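Local coordinates for putative endonuclease/exonuclease/phosphatase family protein (Bacteroides thetaiotaomicron, PDB 3MPR) that probably acts as a metal-dependent nuclease of the endonuclease/exonuclease/phosphatase family, cutting phosphodiester bonds in nucleic acid, at residues E153-F156 / L157-K161. Numbering follows the deposited sequence.
Sequences ESAF and LVQEK. With ACY (acetic acid), chain F.
Phe156 and Glu160 meet one turn apart on helix 148-164, the crossover helix of a beta-alpha-beta unit between strands 135-142 and 173-178 in this DNase I-like fold. Successive alpha-helical bonds run from each N-H to the carbonyl four residues earlier, among them Glu160 N to Phe156 O at 2.9 Å. The Glu160 side chain returns to that same carbonyl: CB lies 3.7 Å from Phe156 O and CG closer, at 3.4 Å. With CG set beside its own backbone N (chi1 -69°) and the chain bent at chi2 (-61°), the carboxylate leans back slightly toward the N-terminal side. There a water donates to both Glu160 OE2 and Phe156 O, so the carbonyl accepts two hydrogen bonds; OE2 also pairs with Lys163. A charged residue suits this solvent-facing side, whereas small Ala155 fits against Ala190 and Phe191 of helix 186-192. Branched Val158 and Leu157 offer hydrocarbon to Phe101 of strand 93-102, and Val158 CG2 rests 3.4 Å from Ser154 O. Buried Ser154 turns its hydroxyl onto Ala150 O, satisfying it within the helix. One turn beyond Leu157, Lys161, salt-bridged to Glu164, donates from NZ to OXT of an acetic acid molecule, probably from the crystallisation liquor, at 2.7 Å.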
loop_
_atom_site.group_PDB
_atom_site.type_symbol
_atom_site.label_atom_id
_atom_site.label_comp_id
_atom_site.label_asym_id
_atom_site.label_seq_id
_atom_site.Cartn_x
_atom_site.Cartn_y
_atom_site.Cartn_z
ATOM N N GLU A 153 -19.051 -28.127 5.154
ATOM C CA GLU A 153 -20.289 -27.854 5.880
ATOM C C GLU A 153 -20.309 -26.411 6.367
ATOM O O GLU A 153 -21.348 -25.741 6.331
ATOM C CB GLU A 153 -20.437 -28.811 7.060
ATOM C CG GLU A 153 -20.588 -30.275 6.639
ATOM C CD GLU A 153 -21.974 -30.598 6.068
ATOM O OE1 GLU A 153 -22.904 -29.768 6.193
ATOM O OE2 GLU A 153 -22.133 -31.695 5.488
ATOM N N SER A 154 -19.162 -25.932 6.830
ATOM C CA SER A 154 -19.068 -24.556 7.304
ATOM C C SER A 154 -19.466 -23.573 6.209
ATOM O O SER A 154 -20.195 -22.609 6.452
ATOM C CB SER A 154 -17.659 -24.251 7.820
ATOM O OG SER A 154 -17.424 -24.917 9.049
ATOM N N ALA A 155 -18.981 -23.817 4.996
ATOM C CA ALA A 155 -19.258 -22.908 3.895
ATOM C C ALA A 155 -20.756 -22.750 3.692
ATOM O O ALA A 155 -21.259 -21.632 3.509
ATOM C CB ALA A 155 -18.579 -23.384 2.618
ATOM N N PHE A 156 -21.482 -23.862 3.752
ATOM C CA PHE A 156 -22.930 -23.804 3.549
ATOM C C PHE A 156 -23.701 -23.235 4.739
ATOM O O PHE A 156 -24.718 -22.577 4.563
ATOM C CB PHE A 156 -23.469 -25.167 3.101
ATOM C CG PHE A 156 -23.017 -25.544 1.722
ATOM C CD1 PHE A 156 -23.485 -24.847 0.620
ATOM C CD2 PHE A 156 -22.090 -26.553 1.530
ATOM C CE1 PHE A 156 -23.058 -25.168 -0.650
ATOM C CE2 PHE A 156 -21.654 -26.877 0.260
ATOM C CZ PHE A 156 -22.140 -26.188 -0.829
ATOM N N LEU A 157 -23.197 -23.458 5.947
ATOM C CA LEU A 157 -23.795 -22.852 7.137
ATOM C C LEU A 157 -23.650 -21.333 7.078
ATOM O O LEU A 157 -24.569 -20.585 7.409
ATOM C CB LEU A 157 -23.127 -23.391 8.396
ATOM C CG LEU A 157 -23.371 -22.624 9.700
ATOM C CD1 LEU A 157 -24.854 -22.605 10.066
ATOM C CD2 LEU A 157 -22.540 -23.230 10.835
ATOM N N VAL A 158 -22.486 -20.868 6.643
ATOM C CA VAL A 158 -22.300 -19.433 6.513
ATOM C C VAL A 158 -23.288 -18.852 5.508
ATOM O O VAL A 158 -23.913 -17.822 5.763
ATOM C CB VAL A 158 -20.836 -19.067 6.184
ATOM C CG1 VAL A 158 -20.742 -17.615 5.759
ATOM C CG2 VAL A 158 -19.960 -19.328 7.403
ATOM N N GLN A 159 -23.464 -19.528 4.378
ATOM C CA GLN A 159 -24.416 -19.055 3.386
ATOM C C GLN A 159 -25.863 -19.081 3.935
ATOM O O GLN A 159 -26.659 -18.215 3.626
ATOM C CB GLN A 159 -24.268 -19.853 2.093
ATOM C CG GLN A 159 -22.924 -19.594 1.410
ATOM C CD GLN A 159 -22.585 -20.611 0.342
ATOM O OE1 GLN A 159 -21.592 -21.335 0.447
ATOM N NE2 GLN A 159 -23.395 -20.657 -0.704
ATOM N N GLU A 160 -26.200 -20.057 4.765
ATOM C CA GLU A 160 -27.522 -20.031 5.403
ATOM C C GLU A 160 -27.679 -18.829 6.346
ATOM O O GLU A 160 -28.717 -18.168 6.353
ATOM C CB GLU A 160 -27.819 -21.337 6.123
ATOM C CG GLU A 160 -28.034 -22.517 5.172
ATOM C CD GLU A 160 -29.222 -22.314 4.226
ATOM O OE1 GLU A 160 -30.383 -22.419 4.683
ATOM O OE2 GLU A 160 -28.995 -22.047 3.024
ATOM N N LYS A 161 -26.644 -18.534 7.129
ATOM C CA LYS A 161 -26.672 -17.381 8.024
ATOM C C LYS A 161 -26.731 -16.055 7.270
ATOM O O LYS A 161 -27.319 -15.091 7.751
ATOM C CB LYS A 161 -25.469 -17.398 8.995
ATOM C CG LYS A 161 -25.548 -18.509 10.040
ATOM C CD LYS A 161 -26.656 -18.250 11.077
ATOM C CE LYS A 161 -26.859 -19.473 11.974
ATOM N NZ LYS A 161 -27.886 -19.248 13.033
HETATM C C ACY F . -28.751 -20.917 15.608
HETATM O O ACY F . -29.579 -19.961 15.536
HETATM O OXT ACY F . -27.985 -21.319 14.685
HETATM C CH3 ACY F . -28.668 -21.652 16.902
HETATM O O HOH W 1 -26.434 -23.060 2.260
#